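Local coordinates for protein D-glucosaminate-6-phosphate ammonia lyase (Salmonella typhimurium, PDB 7LCE) that belongs to the fold-type I family of pyridoxal-phosphate proteins related to selenocysteine synthase and carries that cofactor covalently bound, at residues A49-T54 against A232-H237; S67-C72 against G253-L258; L170-F175 against L184-D189. All coordinates share one frame; numbering follows the deposited sequence.

Contact 1: residues A49-T54 against A232-H237; sequences ALVEKT and ACKAQH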
loop_
_atom_site.group_PDB
_atom_site.type_symbol
_atom_site.label_atom_id
_atom_site.label_comp_id
_atom_site.label_asym_id
_atom_site.label_seq_id
_atom_site.Cartn_x
_atom_site.Cartn_y
_atom_site.Cartn_z
ATOM N N ALA A 49 -14.076 -40.098 -24.609
ATOM C CA ALA A 49 -14.667 -41.372 -24.219
ATOM C C ALA A 49 -13.685 -42.251 -23.457
ATOM O O ALA A 49 -14.096 -43.010 -22.571
ATOM C CB ALA A 49 -15.182 -42.113 -25.454
ATOM N N LEU A 50 -12.396 -42.185 -23.800
ATOM C CA LEU A 50 -11.400 -42.970 -23.078
ATOM C C LEU A 50 -11.214 -42.458 -21.654
ATOM O O LEU A 50 -11.050 -43.251 -20.721
ATOM C CB LEU A 50 -10.075 -42.952 -23.836
ATOM C CG LEU A 50 -8.967 -43.813 -23.230
ATOM C CD1 LEU A 50 -9.370 -45.279 -23.219
ATOM C CD2 LEU A 50 -7.673 -43.609 -23.990
ATOM N N VAL A 51 -11.222 -41.135 -21.471
ATOM C CA VAL A 51 -11.113 -40.564 -20.131
ATOM C C VAL A 51 -12.310 -40.975 -19.287
ATOM O O VAL A 51 -12.176 -41.309 -18.104
ATOM C CB VAL A 51 -10.982 -39.031 -20.204
ATOM C CG1 VAL A 51 -11.174 -38.417 -18.821
ATOM C CG2 VAL A 51 -9.638 -38.635 -20.793
ATOM N N GLU A 52 -13.500 -40.945 -19.882
ATOM C CA GLU A 52 -14.714 -41.276 -19.148
ATOM C C GLU A 52 -14.727 -42.752 -18.770
ATOM O O GLU A 52 -14.976 -43.103 -17.611
ATOM C CB GLU A 52 -15.931 -40.912 -20.006
ATOM C CG GLU A 52 -17.260 -40.848 -19.274
ATOM C CD GLU A 52 -17.314 -39.691 -18.287
ATOM O OE1 GLU A 52 -16.435 -38.804 -18.360
ATOM O OE2 GLU A 52 -18.239 -39.664 -17.445
ATOM N N LYS A 53 -14.429 -43.625 -19.737
ATOM C CA LYS A 53 -14.479 -45.069 -19.517
ATOM C C LYS A 53 -13.391 -45.545 -18.557
ATOM O O LYS A 53 -13.649 -46.397 -17.695
ATOM C CB LYS A 53 -14.366 -45.803 -20.855
ATOM C CG LYS A 53 -14.732 -47.281 -20.805
ATOM C CD LYS A 53 -16.192 -47.456 -20.407
ATOM C CE LYS A 53 -16.665 -48.893 -20.576
ATOM N NZ LYS A 53 -18.104 -49.063 -20.211
ATOM N N THR A 54 -12.163 -45.032 -18.707
ATOM C CA THR A 54 -11.088 -45.440 -17.808
ATOM C C THR A 54 -11.385 -45.035 -16.372
ATOM O O THR A 54 -11.041 -45.769 -15.437
ATOM C CB THR A 54 -9.750 -44.860 -18.269
ATOM O OG1 THR A 54 -9.899 -43.458 -18.526
ATOM C CG2 THR A 54 -9.273 -45.567 -19.535
ATOM N N ALA A 232 -14.212 -31.890 -11.377
ATOM C CA ALA A 232 -13.355 -30.710 -11.323
ATOM C C ALA A 232 -11.909 -31.055 -11.651
ATOM O O ALA A 232 -11.171 -30.204 -12.158
ATOM C CB ALA A 232 -13.444 -30.051 -9.949
ATOM N N CYS A 233 -11.486 -32.289 -11.368
ATOM C CA CYS A 233 -10.159 -32.720 -11.791
ATOM C C CYS A 233 -10.096 -32.841 -13.307
ATOM O O CYS A 233 -9.147 -32.361 -13.939
ATOM C CB CYS A 233 -9.795 -34.049 -11.130
ATOM S SG CYS A 233 -9.651 -33.976 -9.333
ATOM N N LYS A 234 -11.105 -33.478 -13.909
ATOM C CA LYS A 234 -11.142 -33.612 -15.362
ATOM C C LYS A 234 -11.094 -32.253 -16.047
ATOM O O LYS A 234 -10.479 -32.115 -17.111
ATOM C CB LYS A 234 -12.399 -34.370 -15.788
ATOM C CG LYS A 234 -12.449 -35.814 -15.312
ATOM C CD LYS A 234 -13.720 -36.512 -15.778
ATOM C CE LYS A 234 -13.739 -37.970 -15.345
ATOM N NZ LYS A 234 -14.970 -38.678 -15.790
ATOM N N ALA A 235 -11.705 -31.236 -15.436
ATOM C CA ALA A 235 -11.739 -29.899 -16.018
ATOM C C ALA A 235 -10.357 -29.276 -16.154
ATOM O O ALA A 235 -10.224 -28.254 -16.836
ATOM C CB ALA A 235 -12.629 -28.983 -15.177
ATOM N N GLN A 236 -9.337 -29.851 -15.524
ATOM C CA GLN A 236 -7.996 -29.284 -15.571
ATOM C C GLN A 236 -7.253 -29.594 -16.866
ATOM O O GLN A 236 -6.118 -29.133 -17.029
ATOM C CB GLN A 236 -7.180 -29.781 -14.373
ATOM C CG GLN A 236 -7.856 -29.553 -13.023
ATOM C CD GLN A 236 -8.119 -28.086 -12.728
ATOM O OE1 GLN A 236 -7.361 -27.211 -13.146
ATOM N NE2 GLN A 236 -9.208 -27.811 -12.015
ATOM N N HIS A 237 -7.858 -30.350 -17.792
ATOM C CA HIS A 237 -7.182 -30.688 -19.042
ATOM C C HIS A 237 -6.930 -29.467 -19.919
ATOM O O HIS A 237 -6.010 -29.492 -20.746
ATOM C CB HIS A 237 -7.988 -31.727 -19.824
ATOM C CG HIS A 237 -9.178 -31.163 -20.538
ATOM N ND1 HIS A 237 -10.425 -31.077 -19.956
ATOM C CD2 HIS A 237 -9.310 -30.651 -21.786
ATOM C CE1 HIS A 237 -11.275 -30.544 -20.816
ATOM N NE2 HIS A 237 -10.623 -30.274 -21.933
#

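Contact 2: residues S67-C72 against G253-L258; sequences SYITSC and GLVYAL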
loop_
_atom_site.group_PDB
_atom_site.type_symbol
_atom_site.label_atom_id
_atom_site.label_comp_id
_atom_site.label_asym_id
_atom_site.label_seq_id
_atom_site.Cartn_x
_atom_site.Cartn_y
_atom_site.Cartn_z
ATOM N N SER A 67 -13.279 -41.604 -11.237
ATOM C CA SER A 67 -11.826 -41.570 -11.153
ATOM C C SER A 67 -11.269 -40.819 -12.353
ATOM O O SER A 67 -11.938 -40.661 -13.378
ATOM C CB SER A 67 -11.227 -42.982 -11.087
ATOM O OG SER A 67 -11.644 -43.669 -9.919
ATOM N N TYR A 68 -10.031 -40.353 -12.211
ATOM C CA TYR A 68 -9.344 -39.627 -13.272
ATOM C C TYR A 68 -7.881 -40.035 -13.269
ATOM O O TYR A 68 -7.224 -39.977 -12.226
ATOM C CB TYR A 68 -9.478 -38.111 -13.084
ATOM C CG TYR A 68 -8.735 -37.286 -14.113
ATOM C CD1 TYR A 68 -9.144 -37.264 -15.440
ATOM C CD2 TYR A 68 -7.635 -36.520 -13.755
ATOM C CE1 TYR A 68 -8.470 -36.511 -16.383
ATOM C CE2 TYR A 68 -6.955 -35.762 -14.693
ATOM C CZ TYR A 68 -7.377 -35.761 -16.005
ATOM O OH TYR A 68 -6.706 -35.007 -16.944
ATOM N N ILE A 69 -7.372 -40.433 -14.436
ATOM C CA ILE A 69 -6.005 -40.926 -14.568
ATOM C C ILE A 69 -5.068 -39.760 -14.846
ATOM O O ILE A 69 -5.380 -38.868 -15.646
ATOM C CB ILE A 69 -5.909 -41.992 -15.677
ATOM C CG1 ILE A 69 -6.748 -43.217 -15.320
ATOM C CG2 ILE A 69 -4.463 -42.397 -15.914
ATOM C CD1 ILE A 69 -6.569 -44.374 -16.281
ATOM N N THR A 70 -3.919 -39.765 -14.180
ATOM C CA THR A 70 -2.892 -38.742 -14.311
ATOM C C THR A 70 -1.564 -39.397 -14.684
ATOM O O THR A 70 -1.445 -40.624 -14.753
ATOM C CB THR A 70 -2.754 -37.942 -13.013
ATOM O OG1 THR A 70 -2.348 -38.821 -11.956
ATOM C CG2 THR A 70 -4.074 -37.288 -12.639
ATOM N N SER A 71 -0.552 -38.559 -14.927
ATOM C CA SER A 71 0.763 -39.080 -15.290
ATOM C C SER A 71 1.487 -39.667 -14.086
ATOM O O SER A 71 2.279 -40.605 -14.234
ATOM C CB SER A 71 1.611 -37.981 -15.927
ATOM O OG SER A 71 1.872 -36.944 -14.998
ATOM N N CYS A 72 1.240 -39.129 -12.897
ATOM C CA CYS A 72 1.907 -39.589 -11.688
ATOM C C CYS A 72 1.124 -39.086 -10.483
ATOM O O CYS A 72 0.190 -38.291 -10.613
ATOM C CB CYS A 72 3.360 -39.111 -11.648
ATOM S SG CYS A 72 3.532 -37.328 -11.864
ATOM N N GLY A 253 -2.624 -48.860 -20.093
ATOM C CA GLY A 253 -1.682 -49.669 -19.336
ATOM C C GLY A 253 -2.022 -49.742 -17.860
ATOM O O GLY A 253 -1.913 -50.804 -17.242
ATOM N N LEU A 254 -2.451 -48.620 -17.277
ATOM C CA LEU A 254 -2.826 -48.621 -15.866
ATOM C C LEU A 254 -4.020 -49.534 -15.611
ATOM O O LEU A 254 -4.044 -50.276 -14.622
ATOM C CB LEU A 254 -3.133 -47.198 -15.402
ATOM C CG LEU A 254 -3.757 -47.081 -14.009
ATOM C CD1 LEU A 254 -2.803 -47.595 -12.943
ATOM C CD2 LEU A 254 -4.176 -45.647 -13.720
ATOM N N VAL A 255 -5.024 -49.490 -16.489
ATOM C CA VAL A 255 -6.211 -50.318 -16.299
ATOM C C VAL A 255 -5.851 -51.795 -16.384
ATOM O O VAL A 255 -6.293 -52.606 -15.560
ATOM C CB VAL A 255 -7.299 -49.936 -17.318
ATOM C CG1 VAL A 255 -8.522 -50.830 -17.149
ATOM C CG2 VAL A 255 -7.672 -48.471 -17.161
ATOM N N TYR A 256 -5.039 -52.170 -17.376
ATOM C CA TYR A 256 -4.636 -53.568 -17.495
ATOM C C TYR A 256 -3.671 -53.971 -16.390
ATOM O O TYR A 256 -3.616 -55.148 -16.016
ATOM C CB TYR A 256 -4.035 -53.835 -18.875
ATOM C CG TYR A 256 -5.082 -54.163 -19.917
ATOM C CD1 TYR A 256 -5.858 -53.168 -20.493
ATOM C CD2 TYR A 256 -5.305 -55.476 -20.307
ATOM C CE1 TYR A 256 -6.826 -53.474 -21.434
ATOM C CE2 TYR A 256 -6.266 -55.790 -21.250
ATOM C CZ TYR A 256 -7.022 -54.787 -21.810
ATOM O OH TYR A 256 -7.979 -55.103 -22.749
ATOM N N ALA A 257 -2.909 -53.017 -15.852
ATOM C CA ALA A 257 -2.061 -53.323 -14.707
ATOM C C ALA A 257 -2.886 -53.524 -13.444
ATOM O O ALA A 257 -2.513 -54.329 -12.583
ATOM C CB ALA A 257 -1.032 -52.216 -14.499
ATOM N N LEU A 258 -4.002 -52.802 -13.316
ATOM C CA LEU A 258 -4.881 -52.997 -12.168
ATOM C C LEU A 258 -5.537 -54.373 -12.194
ATOM O O LEU A 258 -5.662 -55.024 -11.150
ATOM C CB LEU A 258 -5.940 -51.898 -12.129
ATOM C CG LEU A 258 -5.450 -50.534 -11.645
ATOM C CD1 LEU A 258 -6.592 -49.538 -11.621
ATOM C CD2 LEU A 258 -4.813 -50.655 -10.269
#

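Contact 3: residues L170-F175 against L184-D189; sequences LSIDDF and LPLIVD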
loop_
_atom_site.group_PDB
_atom_site.type_symbol
_atom_site.label_atom_id
_atom_site.label_comp_id
_atom_site.label_asym_id
_atom_site.label_seq_id
_atom_site.Cartn_x
_atom_site.Cartn_y
_atom_site.Cartn_z
ATOM N N LEU A 170 -2.726 -36.391 13.907
ATOM C CA LEU A 170 -4.155 -36.658 13.917
ATOM C C LEU A 170 -4.483 -37.858 13.033
ATOM O O LEU A 170 -3.735 -38.220 12.121
ATOM C CB LEU A 170 -4.928 -35.428 13.444
ATOM C CG LEU A 170 -4.813 -34.189 14.331
ATOM C CD1 LEU A 170 -5.442 -32.983 13.656
ATOM C CD2 LEU A 170 -5.466 -34.449 15.675
ATOM N N SER A 171 -5.626 -38.474 13.315
ATOM C CA SER A 171 -6.072 -39.622 12.544
ATOM C C SER A 171 -6.806 -39.172 11.288
ATOM O O SER A 171 -7.226 -38.019 11.159
ATOM C CB SER A 171 -6.985 -40.510 13.387
ATOM O OG SER A 171 -8.192 -39.835 13.690
ATOM N N ILE A 172 -6.958 -40.109 10.348
ATOM C CA ILE A 172 -7.714 -39.822 9.130
ATOM C C ILE A 172 -9.161 -39.489 9.467
ATOM O O ILE A 172 -9.808 -38.708 8.757
ATOM C CB ILE A 172 -7.613 -41.006 8.148
ATOM C CG1 ILE A 172 -8.410 -40.723 6.872
ATOM C CG2 ILE A 172 -8.073 -42.300 8.808
ATOM C CD1 ILE A 172 -7.925 -39.512 6.105
ATOM N N ASP A 173 -9.687 -40.056 10.555
ATOM C CA ASP A 173 -11.053 -39.744 10.967
ATOM C C ASP A 173 -11.188 -38.275 11.344
ATOM O O ASP A 173 -12.203 -37.638 11.038
ATOM C CB ASP A 173 -11.467 -40.637 12.138
ATOM C CG ASP A 173 -11.512 -42.106 11.766
ATOM O OD1 ASP A 173 -11.953 -42.425 10.641
ATOM O OD2 ASP A 173 -11.105 -42.943 12.601
ATOM N N ASP A 174 -10.173 -37.721 12.011
ATOM C CA ASP A 174 -10.219 -36.318 12.412
ATOM C C ASP A 174 -10.335 -35.400 11.202
ATOM O O ASP A 174 -11.083 -34.415 11.229
ATOM C CB ASP A 174 -8.976 -35.972 13.232
ATOM C CG ASP A 174 -8.994 -36.603 14.612
ATOM O OD1 ASP A 174 -10.045 -36.545 15.286
ATOM O OD2 ASP A 174 -7.952 -37.165 15.016
ATOM N N PHE A 175 -9.602 -35.703 10.129
ATOM C CA PHE A 175 -9.679 -34.877 8.930
ATOM C C PHE A 175 -11.046 -34.979 8.261
ATOM O O PHE A 175 -11.602 -33.966 7.819
ATOM C CB PHE A 175 -8.569 -35.264 7.957
ATOM C CG PHE A 175 -7.290 -34.519 8.187
ATOM C CD1 PHE A 175 -6.427 -34.900 9.198
ATOM C CD2 PHE A 175 -6.961 -33.425 7.407
ATOM C CE1 PHE A 175 -5.256 -34.214 9.421
ATOM C CE2 PHE A 175 -5.792 -32.734 7.624
ATOM C CZ PHE A 175 -4.936 -33.129 8.633
ATOM N N LEU A 184 -15.700 -28.585 2.995
ATOM C CA LEU A 184 -14.462 -28.500 2.255
ATOM C C LEU A 184 -14.032 -29.886 1.795
ATOM O O LEU A 184 -14.254 -30.876 2.499
ATOM C CB LEU A 184 -13.351 -27.888 3.113
ATOM C CG LEU A 184 -13.595 -26.453 3.572
ATOM C CD1 LEU A 184 -12.457 -25.988 4.464
ATOM C CD2 LEU A 184 -13.759 -25.534 2.371
ATOM N N PRO A 185 -13.418 -29.995 0.619
ATOM C CA PRO A 185 -12.979 -31.310 0.147
ATOM C C PRO A 185 -11.739 -31.772 0.895
ATOM O O PRO A 185 -10.843 -30.980 1.200
ATOM C CB PRO A 185 -12.691 -31.073 -1.339
ATOM C CG PRO A 185 -12.312 -29.637 -1.408
ATOM C CD PRO A 185 -13.158 -28.937 -0.374
ATOM N N LEU A 186 -11.697 -33.067 1.194
ATOM C CA LEU A 186 -10.543 -33.685 1.832
ATOM C C LEU A 186 -9.736 -34.438 0.785
ATOM O O LEU A 186 -10.276 -35.288 0.072
ATOM C CB LEU A 186 -10.970 -34.643 2.946
ATOM C CG LEU A 186 -9.832 -35.483 3.532
ATOM C CD1 LEU A 186 -8.748 -34.587 4.113
ATOM C CD2 LEU A 186 -10.346 -36.454 4.576
ATOM N N ILE A 187 -8.447 -34.126 0.702
ATOM C CA ILE A 187 -7.544 -34.726 -0.270
ATOM C C ILE A 187 -6.582 -35.631 0.482
ATOM O O ILE A 187 -6.004 -35.226 1.498
ATOM C CB ILE A 187 -6.787 -33.651 -1.068
ATOM C CG1 ILE A 187 -7.779 -32.698 -1.736
ATOM C CG2 ILE A 187 -5.877 -34.285 -2.107
ATOM C CD1 ILE A 187 -7.125 -31.586 -2.520
ATOM N N VAL A 188 -6.410 -36.853 -0.011
ATOM C CA VAL A 188 -5.545 -37.841 0.618
ATOM C C VAL A 188 -4.457 -38.230 -0.368
ATOM O O VAL A 188 -4.749 -38.626 -1.502
ATOM C CB VAL A 188 -6.331 -39.082 1.078
ATOM C CG1 VAL A 188 -5.372 -40.168 1.522
ATOM C CG2 VAL A 188 -7.274 -38.718 2.207
ATOM N N ASP A 189 -3.207 -38.109 0.065
ATOM C CA ASP A 189 -2.066 -38.569 -0.713
ATOM C C ASP A 189 -1.735 -39.987 -0.264
ATOM O O ASP A 189 -1.172 -40.191 0.817
ATOM C CB ASP A 189 -0.880 -37.627 -0.528
ATOM C CG ASP A 189 0.381 -38.122 -1.216
ATOM O OD1 ASP A 189 0.302 -39.052 -2.048
ATOM O OD2 ASP A 189 1.460 -37.561 -0.931
#

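Contact 1: residues A49-T54 against A232-H237
The carboxylate of Glu52 is approached by Lys234 over one face: Lys234 NZ lies 3.0 Å from Glu52 OE1 and 55° out of the carboxylate plane, in a hydrogen-bonded salt bridge. The other flat group, the imidazole of His237, turns its edge to its own chain, with Lys234 O in the ring plane. His237 ND1 donates to Lys234 O over 3.0 Å at an angle of 162°, while the backbone N of His237 reaches the same oxygen from the opposite face of the carbonyl.

The long chain of Lys234, extended beyond CG, spans the gap between the helices, while the shorter Glu52, leaving its helix with CG anti to the backbone N, bends at chi2 (68°) so that its carboxylate meets the end of the lysine, the two side chains crossing at about a right angle. Val51, directed at the other segment, sets its CG1 4.3 Å from Lys234 CE, a branched apolar residue suited to the aliphatic part of the lysine. Tyr68 touches both Val51 and Lys234. The ammonium also forms a salt bridge with Asp66, its stronger partner, so Glu52 is the second carboxylate of a small ionic cluster.

Such a cluster is a surface bridge between helices: it joins helix 47-62 to helix 227-234 beside edge strand 66-70 of the seven-stranded sheet characteristic of fold-type I proteins.

Contact 2: residues S67-C72 against G253-L258
Ile69 on strand 66-70 faces Leu254 on helix 248-262 with their CA atoms 8.4 Å apart, the two backbones meeting through side chains alone. Leu254 supplies one methyl, CD2, and Ile69 receives it with three carbons: Leu254 CD2 lies 3.7 Å from Ile69 CD1 and 3.9 Å from both CG1 and CG2 of Ile69. The two side chains run antiparallel, each passing alongside the other, so the leucine methyl rests along the flank of the isoleucine. Ile69 can offer that flank because chi1 of -63° places CG2 anti to the backbone N and CG1 anti to the carbonyl carbon. One residue further on, Val255 adds a looser touch, its CG2 4.3 Å from Ile69 CD1. Its side chain is also about 4 Å from a bound calcium ion, although a hydrocarbon branch offers that ion no ligand.

A beta-branched residue suits the extended strand, and leucine and valine suit a buried helix face. Ile246 and Ser220 extend the packing around Ile69 and Leu254 respectively. Thr70, whose CB points away from the helix, serves the turn after the strand: Thr70 OG1 donates to Cys72 O over 2.9 Å, from 47° above the carbonyl plane. Cys72 is then the N-cap of helix 73-86, its side chain capping a backbone N just beyond. At this turn Ser71 and Cys72 also pack on Ala243 and Arg242 of the second subunit.

Across the segments the chemistry is wholly apolar. Shape and exclusion of water, with no directional bond, hold the helix against the edge strand, while the strand's polar groups are bonded elsewhere: its backbone to strand 221-225, Ser67 to Ser59 and Thr224, and Thr70 to the following turn.

Contact 3: residues L170-F175 against L184-D189
Leu186 packs against Phe175 and Ile172, two residues of one helical turn: Leu186 CD1 lies 3.9 Å from Phe175 CB and as far from Phe175 CD2, meeting the ring obliquely, while its CD2 is 4.2 Å from Ile172 CD1. Leucine suits the place because its forked end serves both neighbours. Ile172 reaches the strand only with its tip; with CG1 anti to the backbone N (chi1 180°), CD1 is carried to 4.0 Å from Val188 CG2, the two side chains crossing at about a right angle.

Aromatic packing adds a second tie: Phe175 meets Tyr158, on the neighbouring strand 153-159, edge-to-face.

Within the helix segment, polar bonding gathers at its start. Ser171 is the N-cap, and it forms a capping box with Asp174. Ser171 N donates to Asp174 OD2 over 3.2 Å, on the anti side of the carboxylate, and Asp174 N returns a weak bond to Ser171 OG. Serine and aspartate, short and oxygen-bearing, are well suited to this first turn.

The contact packs helix 172-181 against strand 186-189 within the beta-alpha-beta unit begun by strand 153-159. Its chemistry is divided: hydrocarbon faces the sheet, and the capping box marks the start of the helix. The strand thus offers the helix an apolar side, and ends at Asp189, whose OD2 lies close to N1 of the modified lysine at position 213, as the aspartate does in fold-type I relatives.

In the fold
From the N terminus, helix 47-62 gives the first half of contact 1 and strand 66-70, next in the chain, the first half of contact 2. The chain then builds most of the seven-stranded sheet; on the way contact 3 closes a short local loop, 170-175 to 184-189, nested inside both longer ones. Helix 227-234 closes contact 1 and helix 248-262 closes contact 2, so these two alternate along the chain and cross. They also touch: Thr54 packs on Ile69 and Val255. Contacts 1 and 2 tie helix 47-62 and strand 66-70 to helices that come after the large sheet, while contact 3, about 23 Å from contact 2 between centres, packs a helix on an inner strand of it.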